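Local coordinates for PUM-HD domain-containing protein (Caenorhabditis elegans, PDB 7CGF) that probably binds the 3' untranslated regions of messenger RNAs through its Pumilio homology domain, held here in complex with a PBE RNA, at residues A[256-259]-A[260-264]; A[304-307]-A[308-311]; A[312-315]-A[316-320]; A[245-248]-A[249-253]. The protein carries 2 engineered substitutions. All coordinates share one frame; numbering follows the deposited sequence.

Contact 1 (A[256-259]-A[260-264]); sequences NLFE and FATHK. With nucleotides of chain B.
Two donors of Thr262 grip the carbonyl oxygen of Phe258: Thr262 OG1 at 2.9 Å and Thr262 N at 3.1 Å from Phe258 O, reaching it from opposite faces of the carbonyl plane. Threonine suits the position just after helix 257-261, because its hydroxyl can fold back onto a carbonyl one turn earlier. With chi1 at 61°, OG1 sits between the backbone N and the carbonyl carbon, and CG2 is left to lie over one face of the Phe258 ring. This is a CH-pi contact, Thr262 CG2 standing 3.7 Å from the centroid of the Phe258 ring, displaced toward the rim. The next residue repeats the backward reach: His263 ND1 donates to Glu259 O at 2.7 Å, close to the imidazole plane, so ND1 carries a proton. Glu259, bent at chi2, brings OE1 to 3.2 Å from His263 CE1, its carboxylate turned 66° from the ring. Phe260 meets Asn256 O with the edge of its ring, while its side chain packs on helix 221-225. Lys264 extends to the RNA, where Lys264 NZ donates to O2' of G2 of chain B at 2.9 Å and weakly to OP1 of U3 of chain B. The Thr262 hydroxyl and His263 ring thus close the C-terminal end of helix 257-261, just before the chain meets the RNA backbone, within the helical-repeat fold of the Pumilio homology domain.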
loop_
_atom_site.group_PDB
_atom_site.type_symbol
_atom_site.label_atom_id
_atom_site.label_comp_id
_atom_site.label_asym_id
_atom_site.label_seq_id
_atom_site.Cartn_x
_atom_site.Cartn_y
_atom_site.Cartn_z
ATOM N N ASN A 256 -9.002 13.306 24.461
ATOM C CA ASN A 256 -10.308 12.997 23.894
ATOM C C ASN A 256 -10.520 11.496 23.833
ATOM O O ASN A 256 -11.072 10.973 22.863
ATOM C CB ASN A 256 -10.454 13.626 22.513
ATOM C CG ASN A 256 -10.300 15.130 22.554
ATOM O OD1 ASN A 256 -11.263 15.852 22.816
ATOM N ND2 ASN A 256 -9.082 15.612 22.326
ATOM N N LEU A 257 -10.113 10.791 24.896
ATOM C CA LEU A 257 -9.946 9.339 24.836
ATOM C C LEU A 257 -11.270 8.623 24.603
ATOM O O LEU A 257 -11.342 7.693 23.792
ATOM C CB LEU A 257 -9.288 8.830 26.121
ATOM C CG LEU A 257 -9.037 7.319 26.188
ATOM C CD1 LEU A 257 -8.045 6.871 25.127
ATOM C CD2 LEU A 257 -8.565 6.890 27.571
ATOM N N PHE A 258 -12.321 9.018 25.318
ATOM C CA PHE A 258 -13.588 8.318 25.151
ATOM C C PHE A 258 -14.119 8.462 23.730
ATOM O O PHE A 258 -14.571 7.481 23.128
ATOM C CB PHE A 258 -14.613 8.823 26.161
ATOM C CG PHE A 258 -15.882 8.047 26.137
ATOM C CD1 PHE A 258 -15.930 6.775 26.673
ATOM C CD2 PHE A 258 -17.016 8.564 25.543
ATOM C CE1 PHE A 258 -17.099 6.035 26.642
ATOM C CE2 PHE A 258 -18.182 7.826 25.508
ATOM C CZ PHE A 258 -18.218 6.562 26.053
ATOM N N GLU A 259 -14.049 9.668 23.165
ATOM C CA GLU A 259 -14.557 9.863 21.812
ATOM C C GLU A 259 -13.751 9.060 20.794
ATOM O O GLU A 259 -14.331 8.395 19.930
ATOM C CB GLU A 259 -14.558 11.348 21.458
ATOM C CG GLU A 259 -15.685 12.125 22.131
ATOM C CD GLU A 259 -17.045 11.480 21.908
ATOM O OE1 GLU A 259 -17.441 11.321 20.731
ATOM O OE2 GLU A 259 -17.706 11.117 22.911
ATOM N N PHE A 260 -12.418 9.078 20.900
ATOM C CA PHE A 260 -11.606 8.317 19.946
ATOM C C PHE A 260 -11.851 6.822 20.079
ATOM O O PHE A 260 -11.917 6.100 19.075
ATOM C CB PHE A 260 -10.118 8.622 20.136
ATOM C CG PHE A 260 -9.638 9.798 19.339
ATOM C CD1 PHE A 260 -9.796 11.086 19.822
ATOM C CD2 PHE A 260 -8.994 9.612 18.132
ATOM C CE1 PHE A 260 -9.357 12.175 19.097
ATOM C CE2 PHE A 260 -8.544 10.693 17.398
ATOM C CZ PHE A 260 -8.740 11.983 17.878
ATOM N N ALA A 261 -12.034 6.342 21.311
ATOM C CA ALA A 261 -12.102 4.906 21.543
ATOM C C ALA A 261 -13.443 4.301 21.142
ATOM O O ALA A 261 -13.506 3.100 20.848
ATOM C CB ALA A 261 -11.836 4.604 23.021
ATOM N N THR A 262 -14.506 5.089 21.149
ATOM C CA THR A 262 -15.843 4.558 20.927
ATOM C C THR A 262 -16.312 4.733 19.494
ATOM O O THR A 262 -17.486 4.487 19.210
ATOM C CB THR A 262 -16.842 5.187 21.898
ATOM O OG1 THR A 262 -16.910 6.606 21.713
ATOM C CG2 THR A 262 -16.430 4.881 23.333
ATOM N N HIS A 263 -15.435 5.161 18.587
ATOM C CA HIS A 263 -15.775 5.237 17.174
ATOM C C HIS A 263 -15.008 4.163 16.415
ATOM O O HIS A 263 -13.913 3.750 16.820
ATOM C CB HIS A 263 -15.509 6.638 16.608
ATOM C CG HIS A 263 -16.506 7.660 17.066
ATOM N ND1 HIS A 263 -16.452 8.249 18.311
ATOM C CD2 HIS A 263 -17.606 8.165 16.458
ATOM C CE1 HIS A 263 -17.462 9.091 18.442
ATOM N NE2 HIS A 263 -18.181 9.054 17.334
ATOM N N LYS A 264 -15.625 3.686 15.318
ATOM C CA LYS A 264 -15.200 2.437 14.691
ATOM C C LYS A 264 -13.751 2.491 14.238
ATOM O O LYS A 264 -12.950 1.610 14.565
ATOM C CB LYS A 264 -16.099 2.125 13.496
ATOM C CG LYS A 264 -15.758 0.849 12.796
ATOM C CD LYS A 264 -16.693 0.696 11.582
ATOM C CE LYS A 264 -16.344 -0.503 10.687
ATOM N NZ LYS A 264 -16.581 -1.843 11.294
ATOM P P G B 2 -16.876 -8.907 15.281
ATOM O OP1 G B 2 -17.467 -9.255 13.967
ATOM O OP2 G B 2 -15.750 -9.715 15.777
ATOM O "O5'" G B 2 -16.383 -7.393 15.135
ATOM C "C5'" G B 2 -17.319 -6.343 14.962
ATOM C "C4'" G B 2 -16.614 -5.029 14.742
ATOM O "O4'" G B 2 -15.865 -4.677 15.931
ATOM C "C3'" G B 2 -15.573 -5.026 13.636
ATOM O "O3'" G B 2 -16.169 -4.879 12.361
ATOM C "C2'" G B 2 -14.654 -3.874 14.050
ATOM O "O2'" G B 2 -15.225 -2.615 13.726
ATOM C "C1'" G B 2 -14.668 -4.012 15.573
ATOM N N9 G B 2 -13.508 -4.779 16.065
ATOM C C8 G B 2 -13.286 -6.138 16.069
ATOM N N7 G B 2 -12.127 -6.477 16.569
ATOM C C5 G B 2 -11.536 -5.265 16.916
ATOM C C6 G B 2 -10.278 -4.978 17.506
ATOM O O6 G B 2 -9.387 -5.754 17.862
ATOM N N1 G B 2 -10.101 -3.602 17.686
ATOM C C2 G B 2 -11.020 -2.646 17.351
ATOM N N2 G B 2 -10.652 -1.376 17.591
ATOM N N3 G B 2 -12.195 -2.898 16.781
ATOM C C4 G B 2 -12.378 -4.222 16.611
ATOM P P U B 3 -15.450 -5.452 11.050
ATOM O OP1 U B 3 -16.286 -4.980 9.918
ATOM O OP2 U B 3 -15.119 -6.880 11.199
ATOM O "O5'" U B 3 -14.031 -4.725 11.078
ATOM C "C5'" U B 3 -13.049 -4.992 10.093
ATOM C "C4'" U B 3 -12.746 -3.724 9.347
ATOM O "O4'" U B 3 -12.165 -2.755 10.251
ATOM C "C3'" U B 3 -11.740 -3.824 8.217
ATOM O "O3'" U B 3 -12.352 -4.317 7.041
ATOM C "C2'" U B 3 -11.258 -2.383 8.071
ATOM O "O2'" U B 3 -12.173 -1.645 7.278
ATOM C "C1'" U B 3 -11.356 -1.859 9.510
ATOM N N1 U B 3 -10.042 -1.674 10.170
ATOM C C2 U B 3 -9.550 -0.384 10.032
ATOM O O2 U B 3 -10.174 0.462 9.413
ATOM N N3 U B 3 -8.342 -0.149 10.634
ATOM C C4 U B 3 -7.583 -1.062 11.325
ATOM O O4 U B 3 -6.508 -0.727 11.816
ATOM C C5 U B 3 -8.158 -2.379 11.426
ATOM C C6 U B 3 -9.341 -2.636 10.847
#

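Contact 2 (A[304-307]-A[308-311]); sequences MKDQ and YANY. With nucleotides of chain B.
The chain leaves helix 299-304, turns through Asp306 and Gln307, and enters helix 309-319, with Asn310 N bonded back to Asp306 O at 3.2 Å. Asp306 suits the start of a helix because its carboxylate can accept from amides that have no earlier carbonyl to meet. Its CG lies anti to the backbone N (chi1 178°), which brings OD2 within reach of two of them: Ala309 N approaches at 2.9 Å on the anti lone pair, whereas Tyr308 N comes from above the carboxylate plane. Asp306 O is shared as well, accepting a nearly straight bond from Asn310 ND2 at 2.8 Å, in the carbonyl plane. That bond helps to fix the rotation of the Asn310 amide, which then reads the edge of U1 of chain B: Asn310 OD1 accepts from U1 N3 at 2.8 Å, and Asn310 ND2 donates to U1 O2. Such base reading from the start of a helix on the inner, concave surface is the hallmark of Pumilio repeats, and Asp306 O is a second-shell group that positions the reader. Tyr311 lays one face flat against the guanine of G2 of chain B, with G2 C5 over the centre of the ring, and Asn310 OD1 lies above the opposite face. Gln307 runs alongside Tyr308, its amide stacked on the phenol with planes 21° apart and Gln307 CG making a CH-pi contact 3.7 Å from the Tyr308 ring centroid. The Tyr308 ring also meets the ribose of G2 of chain B, C1' lying at its edge and Tyr308 CE1 coming within 3.5 Å of G2 O2'.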
loop_
_atom_site.group_PDB
_atom_site.type_symbol
_atom_site.label_atom_id
_atom_site.label_comp_id
_atom_site.label_asym_id
_atom_site.label_seq_id
_atom_site.Cartn_x
_atom_site.Cartn_y
_atom_site.Cartn_z
ATOM N N MET A 304 -15.049 -0.247 28.564
ATOM C CA MET A 304 -15.251 -1.690 28.535
ATOM C C MET A 304 -16.682 -2.062 28.173
ATOM O O MET A 304 -16.922 -3.196 27.747
ATOM C CB MET A 304 -14.873 -2.298 29.888
ATOM C CG MET A 304 -13.378 -2.284 30.172
ATOM S SD MET A 304 -12.964 -2.826 31.842
ATOM C CE MET A 304 -13.150 -4.595 31.649
ATOM N N LYS A 305 -17.626 -1.139 28.332
ATOM C CA LYS A 305 -19.018 -1.364 27.973
ATOM C C LYS A 305 -19.304 -1.100 26.500
ATOM O O LYS A 305 -20.442 -1.305 26.065
ATOM C CB LYS A 305 -19.929 -0.476 28.826
ATOM C CG LYS A 305 -19.901 -0.793 30.321
ATOM C CD LYS A 305 -20.561 0.314 31.133
ATOM C CE LYS A 305 -20.570 -0.030 32.616
ATOM N NZ LYS A 305 -20.947 1.130 33.469
ATOM N N ASP A 306 -18.312 -0.657 25.725
ATOM C CA ASP A 306 -18.540 -0.147 24.381
ATOM C C ASP A 306 -18.041 -1.124 23.322
ATOM O O ASP A 306 -17.054 -1.840 23.516
ATOM C CB ASP A 306 -17.868 1.225 24.192
ATOM C CG ASP A 306 -18.043 1.774 22.786
ATOM O OD1 ASP A 306 -19.093 2.394 22.497
ATOM O OD2 ASP A 306 -17.117 1.596 21.967
ATOM N N GLN A 307 -18.756 -1.135 22.192
ATOM C CA GLN A 307 -18.526 -2.109 21.130
ATOM C C GLN A 307 -17.120 -2.019 20.538
ATOM O O GLN A 307 -16.578 -3.035 20.091
ATOM C CB GLN A 307 -19.569 -1.910 20.030
ATOM C CG GLN A 307 -19.526 -0.512 19.416
ATOM C CD GLN A 307 -20.562 -0.318 18.340
ATOM O OE1 GLN A 307 -21.034 -1.288 17.742
ATOM N NE2 GLN A 307 -20.929 0.926 18.090
ATOM N N TYR A 308 -16.519 -0.824 20.517
ATOM C CA TYR A 308 -15.151 -0.673 20.020
ATOM C C TYR A 308 -14.140 -0.484 21.137
ATOM O O TYR A 308 -13.085 -1.124 21.121
ATOM C CB TYR A 308 -15.046 0.512 19.050
ATOM C CG TYR A 308 -16.045 0.444 17.920
ATOM C CD1 TYR A 308 -16.090 -0.665 17.088
ATOM C CD2 TYR A 308 -16.928 1.493 17.684
ATOM C CE1 TYR A 308 -17.016 -0.741 16.053
ATOM C CE2 TYR A 308 -17.858 1.424 16.648
ATOM C CZ TYR A 308 -17.881 0.309 15.847
ATOM O OH TYR A 308 -18.798 0.233 14.815
ATOM N N ALA A 309 -14.478 0.334 22.131
ATOM C CA ALA A 309 -13.514 0.688 23.171
ATOM C C ALA A 309 -13.131 -0.498 24.046
ATOM O O ALA A 309 -12.049 -0.482 24.640
ATOM C CB ALA A 309 -14.065 1.837 24.012
ATOM N N ASN A 310 -13.960 -1.550 24.120
ATOM C CA ASN A 310 -13.542 -2.714 24.893
ATOM C C ASN A 310 -12.275 -3.331 24.320
ATOM O O ASN A 310 -11.430 -3.825 25.074
ATOM C CB ASN A 310 -14.685 -3.751 24.992
ATOM C CG ASN A 310 -14.836 -4.619 23.742
ATOM O OD1 ASN A 310 -14.198 -5.668 23.616
ATOM N ND2 ASN A 310 -15.715 -4.204 22.843
ATOM N N TYR A 311 -12.096 -3.269 22.998
ATOM C CA TYR A 311 -10.844 -3.736 22.423
ATOM C C TYR A 311 -9.690 -2.816 22.788
ATOM O O TYR A 311 -8.555 -3.282 22.936
ATOM C CB TYR A 311 -10.954 -3.840 20.902
ATOM C CG TYR A 311 -11.905 -4.901 20.419
ATOM C CD1 TYR A 311 -11.521 -6.242 20.381
ATOM C CD2 TYR A 311 -13.178 -4.562 19.989
ATOM C CE1 TYR A 311 -12.393 -7.220 19.916
ATOM C CE2 TYR A 311 -14.057 -5.535 19.523
ATOM C CZ TYR A 311 -13.657 -6.855 19.494
ATOM O OH TYR A 311 -14.546 -7.802 19.023
ATOM P P G B 2 -16.876 -8.907 15.281
ATOM O OP1 G B 2 -17.467 -9.255 13.967
ATOM O OP2 G B 2 -15.750 -9.715 15.777
ATOM O "O5'" G B 2 -16.383 -7.393 15.135
ATOM C "C5'" G B 2 -17.319 -6.343 14.962
ATOM C "C4'" G B 2 -16.614 -5.029 14.742
ATOM O "O4'" G B 2 -15.865 -4.677 15.931
ATOM C "C3'" G B 2 -15.573 -5.026 13.636
ATOM O "O3'" G B 2 -16.169 -4.879 12.361
ATOM C "C2'" G B 2 -14.654 -3.874 14.050
ATOM O "O2'" G B 2 -15.225 -2.615 13.726
ATOM C "C1'" G B 2 -14.668 -4.012 15.573
ATOM N N9 G B 2 -13.508 -4.779 16.065
ATOM C C8 G B 2 -13.286 -6.138 16.069
ATOM N N7 G B 2 -12.127 -6.477 16.569
ATOM C C5 G B 2 -11.536 -5.265 16.916
ATOM C C6 G B 2 -10.278 -4.978 17.506
ATOM O O6 G B 2 -9.387 -5.754 17.862
ATOM N N1 G B 2 -10.101 -3.602 17.686
ATOM C C2 G B 2 -11.020 -2.646 17.351
ATOM N N2 G B 2 -10.652 -1.376 17.591
ATOM N N3 G B 2 -12.195 -2.898 16.781
ATOM C C4 G B 2 -12.378 -4.222 16.611
ATOM P P U B 1 -18.029 -12.848 20.141
ATOM O OP1 U B 1 -18.875 -12.191 21.177
ATOM O OP2 U B 1 -16.714 -13.419 20.559
ATOM O "O5'" U B 1 -17.834 -11.843 18.907
ATOM C "C5'" U B 1 -18.953 -11.311 18.204
ATOM C "C4'" U B 1 -19.051 -9.811 18.343
ATOM O "O4'" U B 1 -19.000 -9.445 19.749
ATOM C "C3'" U B 1 -17.927 -9.002 17.704
ATOM O "O3'" U B 1 -18.109 -8.806 16.310
ATOM C "C2'" U B 1 -17.939 -7.713 18.517
ATOM O "O2'" U B 1 -18.977 -6.836 18.107
ATOM C "C1'" U B 1 -18.290 -8.236 19.912
ATOM N N1 U B 1 -17.069 -8.506 20.699
ATOM C C2 U B 1 -16.515 -7.435 21.378
ATOM O O2 U B 1 -16.999 -6.318 21.371
ATOM N N3 U B 1 -15.371 -7.737 22.066
ATOM C C4 U B 1 -14.747 -8.955 22.136
ATOM O O4 U B 1 -13.729 -9.051 22.797
ATOM C C5 U B 1 -15.367 -10.013 21.397
ATOM C C6 U B 1 -16.480 -9.746 20.720
#

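Contact 3 (A[312-315]-A[316-320]); sequences VVQK and MFDQV
Gln314 and Asp318, one helical turn apart, come together at an angle, the amide plane turned 59° from the carboxylate. Gln314 is bent at chi2 (76°), and this curls NE2 forward along the helix until it faces both carboxylate oxygens. Both bonds are weak, 3.3 Å from Gln314 NE2 to Asp318 OD1 and 3.4 Å from Gln314 NE2 to Asp318 OD2; OD1 also bonds to Tyr355 OH. Lys315 and Gln319 instead run side by side in the same direction, and what touches is aliphatic: Lys315 CD lies 3.6 Å from Gln319 CG. Bends at chi2 and chi3 fold the lysine along its neighbour, while its ammonium group makes a salt bridge with Glu275 of helix 266-276. Val313 and Phe317 also point the same way, Val313 CG1 meeting Phe317 CE1 at 3.8 Å, and the ring turns its edge to Val313 O. These apolar residues suit the inward side of helix 309-319, Val313 packing against helix 299-304 and Phe317 against helix 322-332. The helix is therefore two-sided: oily packing holds it among its neighbours, while on the polar side the firmer bonds go outside, to Glu275 and Tyr355, and the amide-carboxylate pairing within the helix is weak.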
loop_
_atom_site.group_PDB
_atom_site.type_symbol
_atom_site.label_atom_id
_atom_site.label_comp_id
_atom_site.label_asym_id
_atom_site.label_seq_id
_atom_site.Cartn_x
_atom_site.Cartn_y
_atom_site.Cartn_z
ATOM N N VAL A 312 -9.950 -1.514 22.894
ATOM C CA VAL A 312 -8.884 -0.595 23.275
ATOM C C VAL A 312 -8.432 -0.888 24.693
ATOM O O VAL A 312 -7.235 -0.856 24.995
ATOM C CB VAL A 312 -9.333 0.867 23.124
ATOM C CG1 VAL A 312 -8.184 1.815 23.506
ATOM C CG2 VAL A 312 -9.818 1.132 21.700
ATOM N N VAL A 313 -9.380 -1.204 25.582
ATOM C CA VAL A 313 -9.005 -1.520 26.962
ATOM C C VAL A 313 -8.187 -2.803 27.004
ATOM O O VAL A 313 -7.161 -2.885 27.690
ATOM C CB VAL A 313 -10.260 -1.601 27.857
ATOM C CG1 VAL A 313 -9.884 -2.073 29.276
ATOM C CG2 VAL A 313 -10.955 -0.262 27.921
ATOM N N GLN A 314 -8.605 -3.819 26.248
ATOM C CA GLN A 314 -7.818 -5.042 26.172
ATOM C C GLN A 314 -6.401 -4.757 25.679
ATOM O O GLN A 314 -5.427 -5.283 26.224
ATOM C CB GLN A 314 -8.522 -6.049 25.260
ATOM C CG GLN A 314 -7.763 -7.348 25.071
ATOM C CD GLN A 314 -7.872 -8.248 26.285
ATOM O OE1 GLN A 314 -8.909 -8.280 26.951
ATOM N NE2 GLN A 314 -6.806 -8.984 26.582
ATOM N N LYS A 315 -6.266 -3.924 24.645
ATOM C CA LYS A 315 -4.935 -3.599 24.140
ATOM C C LYS A 315 -4.094 -2.884 25.197
ATOM O O LYS A 315 -2.886 -3.114 25.295
ATOM C CB LYS A 315 -5.067 -2.743 22.880
ATOM C CG LYS A 315 -3.745 -2.402 22.195
ATOM C CD LYS A 315 -3.008 -3.633 21.674
ATOM C CE LYS A 315 -3.786 -4.354 20.579
ATOM N NZ LYS A 315 -2.895 -5.299 19.859
ATOM N N MET A 316 -4.709 -1.994 25.972
ATOM C CA MET A 316 -4.003 -1.326 27.064
ATOM C C MET A 316 -3.413 -2.338 28.035
ATOM O O MET A 316 -2.213 -2.312 28.319
ATOM C CB MET A 316 -4.944 -0.390 27.811
ATOM C CG MET A 316 -5.525 0.723 26.982
ATOM S SD MET A 316 -6.610 1.717 28.002
ATOM C CE MET A 316 -5.410 2.328 29.085
ATOM N N PHE A 317 -4.248 -3.248 28.550
ATOM C CA PHE A 317 -3.752 -4.269 29.470
ATOM C C PHE A 317 -2.605 -5.058 28.855
ATOM O O PHE A 317 -1.626 -5.380 29.535
ATOM C CB PHE A 317 -4.881 -5.222 29.877
ATOM C CG PHE A 317 -5.713 -4.737 31.032
ATOM C CD1 PHE A 317 -6.757 -3.848 30.835
ATOM C CD2 PHE A 317 -5.470 -5.202 32.321
ATOM C CE1 PHE A 317 -7.544 -3.406 31.905
ATOM C CE2 PHE A 317 -6.248 -4.764 33.395
ATOM C CZ PHE A 317 -7.283 -3.871 33.192
ATOM N N ASP A 318 -2.696 -5.366 27.559
ATOM C CA ASP A 318 -1.670 -6.190 26.937
ATOM C C ASP A 318 -0.357 -5.444 26.713
ATOM O O ASP A 318 0.691 -6.091 26.620
ATOM C CB ASP A 318 -2.191 -6.755 25.610
ATOM C CG ASP A 318 -3.409 -7.657 25.793
ATOM O OD1 ASP A 318 -3.657 -8.128 26.930
ATOM O OD2 ASP A 318 -4.122 -7.906 24.792
ATOM N N GLN A 319 -0.373 -4.107 26.653
ATOM C CA GLN A 319 0.786 -3.350 26.189
ATOM C C GLN A 319 1.501 -2.520 27.247
ATOM O O GLN A 319 2.625 -2.078 26.989
ATOM C CB GLN A 319 0.383 -2.406 25.044
ATOM C CG GLN A 319 -0.147 -3.113 23.803
ATOM C CD GLN A 319 0.947 -3.763 22.977
ATOM O OE1 GLN A 319 2.072 -3.256 22.892
ATOM N NE2 GLN A 319 0.619 -4.885 22.348
ATOM N N VAL A 320 0.905 -2.264 28.403
ATOM C CA VAL A 320 1.466 -1.305 29.337
ATOM C C VAL A 320 2.324 -2.033 30.365
ATOM O O VAL A 320 2.395 -3.259 30.391
ATOM C CB VAL A 320 0.374 -0.438 30.010
ATOM C CG1 VAL A 320 -0.437 0.307 28.940
ATOM C CG2 VAL A 320 -0.519 -1.277 30.920
#

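Contact 4 (A[245-248]-A[249-253]); sequences DRMV and IVTRV
Ile249 and Val248, adjacent in helix 243-255, lead away from the helix in different directions. Ile249 lays its CG1 branch back against the preceding turn, 3.3 Å from Asp245 O, the carbonyl that also accepts from Ile249 N at 3.0 Å. CG1 lies anti to the carbonyl carbon (chi1 -72°), beside the backbone N, and from there the extended branch runs alongside that oxygen. A long, branched aliphatic suits this buried site, where the side chain meets Phe221 and Cys273 of neighbouring helices. Val248 is exposed, though it lies beside the start of Ile249, and its carbonyl oxygen, Val248 O, receives Arg252 N at 3.0 Å. Thr251 adds a side-chain hydrogen bond: Thr251 OG1 bonds to Met247 O at 2.8 Å, from the face of the carbonyl plane opposite to that used by Thr251 N. The hydroxyl thus has a partner within its own helix. Met247, bent at chi2 and chi3, swings SD across to 3.4 Å from Thr251 OG1. Arg252 reaches Asp222 of helix 221-225 with a salt bridge. Regular bonding from N-H of i+4 to C=O of i, with apolar residues turned toward adjacent helices, is what a packed helix of the Pumilio helical-repeat superhelix presents.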
loop_
_atom_site.group_PDB
_atom_site.type_symbol
_atom_site.label_atom_id
_atom_site.label_comp_id
_atom_site.label_asym_id
_atom_site.label_seq_id
_atom_site.Cartn_x
_atom_site.Cartn_y
_atom_site.Cartn_z
ATOM N N ASP A 245 5.547 14.294 16.500
ATOM C CA ASP A 245 4.289 13.863 15.896
ATOM C C ASP A 245 3.550 12.901 16.810
ATOM O O ASP A 245 2.337 13.038 17.012
ATOM C CB ASP A 245 4.530 13.187 14.548
ATOM C CG ASP A 245 5.050 14.140 13.498
ATOM O OD1 ASP A 245 4.658 15.335 13.508
ATOM O OD2 ASP A 245 5.835 13.662 12.656
ATOM N N ARG A 246 4.268 11.925 17.379
ATOM C CA ARG A 246 3.614 10.988 18.287
ATOM C C ARG A 246 3.148 11.688 19.554
ATOM O O ARG A 246 2.054 11.404 20.052
ATOM C CB ARG A 246 4.539 9.817 18.620
ATOM C CG ARG A 246 4.544 8.718 17.574
ATOM C CD ARG A 246 5.455 7.568 17.944
ATOM N NE ARG A 246 6.851 7.990 18.047
ATOM C CZ ARG A 246 7.629 8.177 16.989
ATOM N NH1 ARG A 246 7.137 7.979 15.769
ATOM N NH2 ARG A 246 8.891 8.564 17.142
ATOM N N MET A 247 3.945 12.631 20.079
ATOM C CA MET A 247 3.500 13.372 21.254
ATOM C C MET A 247 2.224 14.155 20.960
ATOM O O MET A 247 1.278 14.137 21.756
ATOM C CB MET A 247 4.619 14.297 21.755
ATOM C CG MET A 247 4.193 15.279 22.843
ATOM S SD MET A 247 3.571 14.419 24.302
ATOM C CE MET A 247 4.781 13.195 24.481
ATOM N N VAL A 248 2.161 14.824 19.805
ATOM C CA VAL A 248 0.962 15.586 19.492
ATOM C C VAL A 248 -0.234 14.647 19.381
ATOM O O VAL A 248 -1.326 14.943 19.892
ATOM C CB VAL A 248 1.178 16.412 18.209
ATOM C CG1 VAL A 248 -0.134 16.977 17.714
ATOM C CG2 VAL A 248 2.157 17.546 18.482
ATOM N N ILE A 249 -0.037 13.491 18.737
ATOM C CA ILE A 249 -1.145 12.555 18.533
ATOM C C ILE A 249 -1.590 11.966 19.863
ATOM O O ILE A 249 -2.783 11.937 20.180
ATOM C CB ILE A 249 -0.755 11.463 17.524
ATOM C CG1 ILE A 249 -0.694 12.063 16.113
ATOM C CG2 ILE A 249 -1.766 10.319 17.545
ATOM C CD1 ILE A 249 -0.102 11.118 15.086
ATOM N N VAL A 250 -0.628 11.537 20.689
ATOM C CA VAL A 250 -0.981 10.906 21.959
ATOM C C VAL A 250 -1.629 11.912 22.891
ATOM O O VAL A 250 -2.540 11.566 23.656
ATOM C CB VAL A 250 0.266 10.260 22.589
ATOM C CG1 VAL A 250 0.008 9.873 24.048
ATOM C CG2 VAL A 250 0.696 9.061 21.756
ATOM N N THR A 251 -1.164 13.165 22.864
ATOM C CA THR A 251 -1.806 14.197 23.673
ATOM C C THR A 251 -3.246 14.391 23.241
ATOM O O THR A 251 -4.149 14.476 24.080
ATOM C CB THR A 251 -1.036 15.515 23.570
ATOM O OG1 THR A 251 0.285 15.340 24.088
ATOM C CG2 THR A 251 -1.727 16.627 24.343
ATOM N N ARG A 252 -3.482 14.447 21.927
ATOM C CA ARG A 252 -4.841 14.658 21.438
ATOM C C ARG A 252 -5.741 13.469 21.758
ATOM O O ARG A 252 -6.899 13.653 22.162
ATOM C CB ARG A 252 -4.824 14.927 19.935
ATOM C CG ARG A 252 -6.180 15.353 19.412
ATOM C CD ARG A 252 -6.071 16.109 18.107
ATOM N NE ARG A 252 -7.371 16.650 17.727
ATOM C CZ ARG A 252 -7.751 17.900 17.961
ATOM N NH1 ARG A 252 -6.916 18.748 18.553
ATOM N NH2 ARG A 252 -8.959 18.306 17.592
ATOM N N VAL A 253 -5.230 12.253 21.542
ATOM C CA VAL A 253 -5.975 11.033 21.844
ATOM C C VAL A 253 -6.292 10.960 23.326
ATOM O O VAL A 253 -7.420 10.642 23.721
ATOM C CB VAL A 253 -5.177 9.805 21.367
ATOM C CG1 VAL A 253 -5.740 8.530 21.961
ATOM C CG2 VAL A 253 -5.180 9.734 19.829
#

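Overall arrangement
From the N terminus, contact 4 comes first, on helix 243-255; contact 1 follows on the short helix 257-261 and touches it where Phe260 packs against Val253. After helices 266-276, 279-290 and 299-304, contact 2 forms the entry to helix 309-319, and contact 3 continues along that same helix. All four are local and in series, so none nests in or crosses another; contacts 1 and 2 shape turns at helix ends, whereas contacts 3 and 4 lie along helices. In space, contacts 1 and 2 pack together through Thr262 on Asp306 and Lys264 on Tyr308, joining what are predicted to be successive Pumilio repeats at the RNA, whereas contact 4 lies about 12 Å from the nucleic acid at the nearest atom.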